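PDB 4OVD: peptidoglycan glycosyltransferase from Atopobium parvulum, which belongs to the penicillin-binding proteins and combines a dimerisation domain with a transpeptidase domain in a single chain. Local coordinates for residues L164-A169 against V277-L282; K229-Q234 against I260-S265; S249-N254 against P417-I422. One frame throughout, in Å; residues are numbered along the deposited sequence.

In the fold
Interactions 2 and 3 lie on the two faces of one antiparallel sheet, whereas interaction 1 sits apart on the surface, where the dimerisation and transpeptidase parts of the chain meet. Strands 248-253 and 260-266 are neighbours in that sheet and tie interactions 2 and 3 directly together: Tyr261 N approaches Ala252 O at 2.8 Å, and Ile250 N approaches Ala264 O at 2.8 Å. The centres of interactions 2 and 3 are about 11 Å apart. Interaction 3 is almost at the chain's geometric centre, about 1 Å from it. The centre of interaction 1 lies about 17 Å from that of interaction 2 and about 21 Å from that of interaction 3, and it touches neither.

Interaction 1 of 3, residues L164-A169 against V277-L282; sequences LGFVNA and VDYESL
Phe166 leans its ring against one methyl of Leu282, and this is the close half of the contact. Atom CE1 of Phe166 lies 3.6 Å from Leu282 CD1, and the neighbouring ring atom CD1 of Phe166 is 4.0 Å from the same methyl, which therefore lies obliquely by the CD1-CE1 bond rather than at CZ. The two side chains cross at about a right angle. Phe166 CG is held between the backbone N and the carbonyl carbon (chi1 76°), which swings the ring toward the 3-10 turn 279-282.

Looser is the approach of Tyr279, whose ring comes up obliquely at the outer end of the phenylalanine: Phe166 CZ and Tyr279 CE1 stay 4.4 Å apart. Tyr279 is exposed, and no hydrogen bond links the two segments, which together bury a modest 114 Å². Phe166, Tyr279 and Leu282 also touch a crystal neighbour, so the lattice may influence their exact positions.

Each segment also has local bonds of its own. Gly165 leaves helix 161-164 with a positive phi of 87°, sending the chain on to Phe166, whose backbone N bonds to Ser175 OG. Close by, Gln162 NE2 reaches Ser281 O and adds a polar tie between the same two regions. In the facing loop, Asp278 OD1 accepts from Glu280 N at 3.1 Å, met from above the carboxylate plane. The resulting Asx turn overlaps the start of the short 3-10 segment that carries Tyr279 and Leu282, at a surface junction between the dimerisation and transpeptidase regions of a modular penicillin-binding protein.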
# COMPACT_ATOMS: atom_id res chain seq x y z
N LEU A 164 -2.20 -16.14 0.52
CA LEU A 164 -3.10 -17.26 0.79
C LEU A 164 -3.15 -17.68 2.26
O LEU A 164 -4.21 -17.95 2.79
CB LEU A 164 -2.72 -18.48 -0.05
CG LEU A 164 -2.83 -18.25 -1.54
CD1 LEU A 164 -2.11 -19.36 -2.35
CD2 LEU A 164 -4.30 -18.17 -1.88
N GLY A 165 -2.00 -17.76 2.90
CA GLY A 165 -1.90 -18.21 4.29
C GLY A 165 -1.79 -19.71 4.30
O GLY A 165 -1.84 -20.35 3.26
N PHE A 166 -1.63 -20.31 5.46
CA PHE A 166 -1.56 -21.78 5.52
C PHE A 166 -2.64 -22.25 6.40
O PHE A 166 -3.24 -21.46 7.16
CB PHE A 166 -0.17 -22.31 5.91
CG PHE A 166 0.16 -22.18 7.37
CD1 PHE A 166 0.55 -20.98 7.90
CD2 PHE A 166 0.13 -23.31 8.19
CE1 PHE A 166 0.83 -20.88 9.27
CE2 PHE A 166 0.43 -23.22 9.54
CZ PHE A 166 0.78 -22.01 10.07
N VAL A 167 -2.92 -23.53 6.28
CA VAL A 167 -3.94 -24.21 7.05
C VAL A 167 -3.16 -25.18 7.92
O VAL A 167 -2.25 -25.87 7.43
CB VAL A 167 -4.93 -24.92 6.08
CG1 VAL A 167 -5.94 -25.80 6.80
CG2 VAL A 167 -5.67 -23.88 5.24
N ASN A 168 -3.43 -25.22 9.22
CA ASN A 168 -2.73 -26.19 10.06
C ASN A 168 -3.36 -27.58 10.03
O ASN A 168 -4.35 -27.81 9.34
CB ASN A 168 -2.66 -25.68 11.48
CG ASN A 168 -4.01 -25.57 12.14
OD1 ASN A 168 -4.97 -26.25 11.79
ND2 ASN A 168 -4.07 -24.72 13.13
N ALA A 169 -2.75 -28.50 10.79
CA ALA A 169 -3.17 -29.92 10.94
C ALA A 169 -4.61 -30.10 11.37
O ALA A 169 -5.23 -31.09 11.01
CB ALA A 169 -2.24 -30.64 11.91
N VAL A 277 9.04 -23.09 8.55
CA VAL A 277 8.44 -21.77 8.15
C VAL A 277 8.52 -20.71 9.24
O VAL A 277 8.05 -20.94 10.35
CB VAL A 277 6.93 -21.84 7.82
CG1 VAL A 277 6.49 -20.54 7.17
CG2 VAL A 277 6.62 -23.01 6.89
N ASP A 278 9.05 -19.54 8.92
CA ASP A 278 9.21 -18.46 9.91
C ASP A 278 7.94 -17.64 10.01
O ASP A 278 7.57 -16.95 9.04
CB ASP A 278 10.38 -17.56 9.52
CG ASP A 278 10.39 -16.25 10.29
OD1 ASP A 278 9.83 -16.15 11.41
OD2 ASP A 278 10.97 -15.30 9.75
N TYR A 279 7.29 -17.67 11.17
CA TYR A 279 6.01 -16.96 11.33
C TYR A 279 6.01 -15.50 10.93
O TYR A 279 5.01 -15.03 10.38
CB TYR A 279 5.32 -17.16 12.69
CG TYR A 279 4.89 -18.57 12.98
CD1 TYR A 279 4.79 -19.52 11.97
CD2 TYR A 279 4.45 -18.93 14.24
CE1 TYR A 279 4.38 -20.81 12.23
CE2 TYR A 279 4.07 -20.24 14.52
CZ TYR A 279 4.02 -21.16 13.51
OH TYR A 279 3.59 -22.44 13.74
N GLU A 280 7.10 -14.78 11.13
CA GLU A 280 7.15 -13.41 10.70
C GLU A 280 7.05 -13.20 9.18
O GLU A 280 6.51 -12.18 8.76
CB GLU A 280 8.32 -12.63 11.30
CG GLU A 280 8.00 -12.23 12.75
CD GLU A 280 8.94 -11.19 13.34
OE1 GLU A 280 9.62 -10.48 12.57
OE2 GLU A 280 8.96 -11.06 14.59
N SER A 281 7.39 -14.20 8.38
CA SER A 281 7.29 -14.03 6.90
C SER A 281 5.84 -14.14 6.40
O SER A 281 5.56 -13.88 5.23
CB SER A 281 8.13 -15.07 6.17
OG SER A 281 7.53 -16.36 6.25
N LEU A 282 4.93 -14.57 7.27
CA LEU A 282 3.51 -14.72 6.96
C LEU A 282 2.68 -13.43 6.97
O LEU A 282 1.51 -13.43 6.57
CB LEU A 282 2.87 -15.70 7.94
CG LEU A 282 3.54 -17.08 7.92
CD1 LEU A 282 2.92 -17.94 9.00
CD2 LEU A 282 3.41 -17.72 6.56

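Interaction 2 of 3, residues K229-Q234 against I260-S265; sequences KKAEEQ and IYAAAS
Ala231 sets its methyl directly against that of Ala262, with CB to CB at 4.1 Å. Here helix 225-242 lies on the edge strand 260-266 of the antiparallel five-stranded sheet, the helix-covered sheet expected of a penicillin-binding transpeptidase domain. Alanines on the strand let the helix come close: the CA atoms of Ala231 and Ala262 are 6.7 Å apart, and those of Glu232 and Ala264 6.2 Å. Ala262 and Ala264 both point at the helix, while Ala263 between them turns to the other face and packs on Met251. A classic beta bulge interrupts the strand where Tyr261 and Ala262 together face Ala252. Phe549 of helix 542-556 also packs on Ala231, so a second helix shares this face.

Glu232 contributes its aliphatic part here. Beyond CG its chain is extended, taking the carboxylate to Gly160: OE2 accepts from Gly160 N and from Gln228 NE2, two bonds that satisfy this oxygen of a buried and probably ionised carboxylate. Gln228 NE2 also bonds to Ala263 O, linking the helix to the strand backbone. CG of Glu232, anti to its carbonyl carbon (chi1 -64°), lies against the methyl of Ala264, 4.0 Å from Ala264 CB.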
# COMPACT_ATOMS: atom_id res chain seq x y z
N LYS A 229 3.83 -13.85 -9.10
CA LYS A 229 5.15 -14.47 -9.19
C LYS A 229 6.24 -13.48 -9.54
O LYS A 229 7.36 -13.53 -9.03
CB LYS A 229 5.08 -15.57 -10.24
CG LYS A 229 6.35 -16.34 -10.47
CD LYS A 229 6.16 -17.26 -11.68
CE LYS A 229 7.38 -18.10 -11.96
NZ LYS A 229 7.59 -19.00 -10.78
N LYS A 230 5.94 -12.61 -10.49
CA LYS A 230 6.85 -11.54 -10.87
C LYS A 230 7.05 -10.59 -9.71
O LYS A 230 8.16 -10.14 -9.47
CB LYS A 230 6.29 -10.74 -12.03
CG LYS A 230 6.16 -11.51 -13.33
CD LYS A 230 5.55 -10.61 -14.40
CE LYS A 230 5.33 -11.36 -15.68
NZ LYS A 230 6.66 -11.83 -16.13
N ALA A 231 5.96 -10.21 -9.03
CA ALA A 231 6.10 -9.31 -7.89
C ALA A 231 7.09 -9.88 -6.88
O ALA A 231 7.97 -9.17 -6.39
CB ALA A 231 4.76 -9.08 -7.22
N GLU A 232 6.97 -11.18 -6.63
CA GLU A 232 7.85 -11.82 -5.65
C GLU A 232 9.27 -11.88 -6.09
O GLU A 232 10.18 -11.61 -5.32
CB GLU A 232 7.32 -13.21 -5.32
CG GLU A 232 5.96 -13.12 -4.63
CD GLU A 232 5.40 -14.46 -4.17
OE1 GLU A 232 6.10 -15.48 -4.40
OE2 GLU A 232 4.29 -14.47 -3.55
N GLU A 233 9.50 -12.22 -7.34
CA GLU A 233 10.85 -12.34 -7.79
C GLU A 233 11.52 -10.99 -7.94
O GLU A 233 12.70 -10.83 -7.57
CB GLU A 233 10.93 -13.22 -9.04
CG GLU A 233 10.27 -12.70 -10.31
CD GLU A 233 10.04 -13.80 -11.37
OE1 GLU A 233 9.97 -14.99 -11.00
OE2 GLU A 233 9.87 -13.48 -12.56
N GLN A 234 10.77 -10.00 -8.42
CA GLN A 234 11.30 -8.65 -8.54
C GLN A 234 11.58 -8.00 -7.19
O GLN A 234 12.62 -7.39 -6.99
CB GLN A 234 10.43 -7.79 -9.47
CG GLN A 234 10.58 -8.31 -10.90
CD GLN A 234 9.79 -7.56 -11.93
OE1 GLN A 234 9.83 -6.35 -11.96
NE2 GLN A 234 9.10 -8.29 -12.81
N ILE A 260 -6.76 -5.98 -5.61
CA ILE A 260 -5.30 -6.15 -5.57
C ILE A 260 -4.84 -7.24 -6.52
O ILE A 260 -5.22 -8.45 -6.38
CB ILE A 260 -4.84 -6.40 -4.16
CG1 ILE A 260 -5.15 -5.17 -3.29
CG2 ILE A 260 -3.32 -6.67 -4.12
CD1 ILE A 260 -5.17 -5.48 -1.79
N TYR A 261 -4.06 -6.84 -7.51
CA TYR A 261 -3.61 -7.77 -8.48
C TYR A 261 -2.45 -8.59 -7.99
O TYR A 261 -2.30 -9.74 -8.41
CB TYR A 261 -3.16 -7.09 -9.74
CG TYR A 261 -4.18 -6.23 -10.40
CD1 TYR A 261 -5.32 -6.79 -10.98
CD2 TYR A 261 -3.92 -4.89 -10.58
CE1 TYR A 261 -6.25 -5.99 -11.62
CE2 TYR A 261 -4.82 -4.08 -11.25
CZ TYR A 261 -5.96 -4.63 -11.79
OH TYR A 261 -6.81 -3.79 -12.43
N ALA A 262 -1.62 -7.98 -7.18
CA ALA A 262 -0.43 -8.65 -6.59
C ALA A 262 0.07 -7.90 -5.38
O ALA A 262 -0.11 -6.70 -5.28
CB ALA A 262 0.67 -8.74 -7.61
N ALA A 263 0.67 -8.61 -4.44
CA ALA A 263 1.21 -7.97 -3.27
C ALA A 263 2.15 -8.89 -2.54
O ALA A 263 1.88 -10.11 -2.39
CB ALA A 263 0.06 -7.54 -2.34
N ALA A 264 3.25 -8.34 -2.08
CA ALA A 264 4.21 -9.14 -1.34
C ALA A 264 5.13 -8.33 -0.46
O ALA A 264 5.31 -7.15 -0.68
CB ALA A 264 5.03 -9.98 -2.32
N SER A 265 5.64 -8.97 0.58
CA SER A 265 6.60 -8.42 1.49
C SER A 265 7.76 -9.42 1.61
O SER A 265 7.57 -10.60 1.54
CB SER A 265 5.96 -8.22 2.89
OG SER A 265 5.10 -7.14 2.83

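Interaction 3 of 3, residues S249-N254 against P417-I422; sequences SIMAMN and PFIQVI
Met251 and Met253, both modelled as selenomethionine, point from strand 249-253 onto Ile419 and Ile422 of the helix, and every contact between the segments is apolar. The end of Met251 does most of the touching. Its CE lies 3.7 Å from Ile419 CD1, and its SE is 3.8 Å from that same methyl and 4.1 Å from Ile422 CD1, so the selenium has a delta methyl of each isoleucine beside it. The Met251 chain runs out extended, with CG anti to the backbone N (chi1 160°), and bends only at its last torsion, chi3 -52°, which carries the methyl to Ile419. Met253 instead meets the other branch of Ile422: Met253 SE stands 3.6 Å from Ile422 CG2.

These long side chains bridge the gap between backbones: the axes of strand 249-253 and helix 418-422 come within 11.1 Å, their N-to-C directions 28° apart. This is helix-on-sheet packing in the transpeptidase domain, close to the centre of the whole chain, on the sheet face that Ile250 and Ala252 turn away from to meet Phe549. Leu286 packs on Met251, and Met526 of the adjacent strand 525-532 touches both Met253 and Ile422.

Among the polar groups, buried Gln420 uses OE1 to accept from Gly379 N and NE2 to give to Thr391 O. Within the helix, Ile422 N bonds to Phe418 O at 2.9 Å.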
# COMPACT_ATOMS: atom_id res chain seq x y z
N SER A 249 8.33 -4.24 0.22
CA SER A 249 7.00 -4.64 -0.19
C SER A 249 6.73 -4.18 -1.57
O SER A 249 7.33 -3.21 -2.01
CB SER A 249 5.94 -3.94 0.66
OG SER A 249 6.03 -4.41 2.02
N ILE A 250 5.74 -4.80 -2.19
CA ILE A 250 5.35 -4.40 -3.52
C ILE A 250 3.87 -4.71 -3.71
O ILE A 250 3.38 -5.70 -3.20
CB ILE A 250 6.30 -5.09 -4.56
CG1 ILE A 250 6.00 -4.64 -5.97
CG2 ILE A 250 6.07 -6.57 -4.52
CD1 ILE A 250 7.10 -5.07 -6.92
N MSE A 251 3.14 -3.88 -4.42
CA MSE A 251 1.72 -4.13 -4.64
C MSE A 251 1.25 -3.51 -5.93
O MSE A 251 1.72 -2.44 -6.30
CB MSE A 251 0.89 -3.52 -3.47
CG MSE A 251 -0.60 -3.32 -3.87
SE MSE A 251 -1.84 -2.95 -2.37
CE MSE A 251 -1.49 -4.39 -1.08
N ALA A 252 0.37 -4.19 -6.64
CA ALA A 252 -0.21 -3.64 -7.85
C ALA A 252 -1.71 -3.74 -7.58
O ALA A 252 -2.15 -4.79 -7.19
CB ALA A 252 0.16 -4.47 -9.04
N MSE A 253 -2.47 -2.68 -7.86
CA MSE A 253 -3.87 -2.62 -7.55
C MSE A 253 -4.59 -1.79 -8.55
O MSE A 253 -4.00 -1.06 -9.27
CB MSE A 253 -4.09 -1.99 -6.15
CG MSE A 253 -4.33 -0.43 -5.97
SE MSE A 253 -4.79 -0.30 -4.06
CE MSE A 253 -6.72 -0.44 -4.29
N ASN A 254 -5.90 -1.95 -8.57
CA ASN A 254 -6.75 -1.21 -9.43
C ASN A 254 -7.25 -0.08 -8.54
O ASN A 254 -7.93 -0.32 -7.54
CB ASN A 254 -7.89 -2.12 -9.89
CG ASN A 254 -8.82 -1.43 -10.81
OD1 ASN A 254 -9.24 -0.33 -10.57
ND2 ASN A 254 -9.14 -2.06 -11.89
N PRO A 417 1.02 2.20 8.32
CA PRO A 417 1.36 1.20 7.36
C PRO A 417 1.21 1.84 6.01
O PRO A 417 0.31 2.69 5.85
CB PRO A 417 0.27 0.13 7.55
CG PRO A 417 -0.87 0.86 8.14
CD PRO A 417 -0.28 1.95 8.96
N PHE A 418 1.99 1.40 5.04
CA PHE A 418 1.94 1.97 3.72
C PHE A 418 0.60 1.74 3.01
O PHE A 418 0.22 2.52 2.14
CB PHE A 418 3.12 1.58 2.86
CG PHE A 418 4.37 2.38 3.16
CD1 PHE A 418 4.48 3.70 2.78
CD2 PHE A 418 5.43 1.79 3.81
CE1 PHE A 418 5.61 4.45 3.08
CE2 PHE A 418 6.52 2.55 4.17
CZ PHE A 418 6.63 3.86 3.80
N ILE A 419 -0.15 0.72 3.43
CA ILE A 419 -1.46 0.47 2.84
C ILE A 419 -2.40 1.70 3.03
O ILE A 419 -3.27 1.97 2.17
CB ILE A 419 -2.10 -0.83 3.37
CG1 ILE A 419 -3.27 -1.28 2.46
CG2 ILE A 419 -2.52 -0.66 4.81
CD1 ILE A 419 -2.87 -1.66 1.02
N GLN A 420 -2.13 2.51 4.04
CA GLN A 420 -2.91 3.71 4.24
C GLN A 420 -2.54 4.78 3.21
O GLN A 420 -3.38 5.56 2.73
CB GLN A 420 -2.67 4.26 5.64
CG GLN A 420 -3.45 3.51 6.70
CD GLN A 420 -3.34 4.13 8.06
OE1 GLN A 420 -2.99 5.34 8.23
NE2 GLN A 420 -3.66 3.33 9.07
N VAL A 421 -1.26 4.79 2.84
CA VAL A 421 -0.78 5.74 1.85
C VAL A 421 -1.34 5.34 0.52
O VAL A 421 -1.84 6.19 -0.24
CB VAL A 421 0.75 5.78 1.78
CG1 VAL A 421 1.19 6.74 0.70
CG2 VAL A 421 1.31 6.19 3.15
N ILE A 422 -1.26 4.05 0.22
CA ILE A 422 -1.78 3.53 -1.02
C ILE A 422 -3.24 3.87 -1.12
O ILE A 422 -3.70 4.38 -2.13
CB ILE A 422 -1.54 2.01 -1.06
CG1 ILE A 422 -0.03 1.71 -1.14
CG2 ILE A 422 -2.27 1.40 -2.21
CD1 ILE A 422 0.30 0.26 -1.04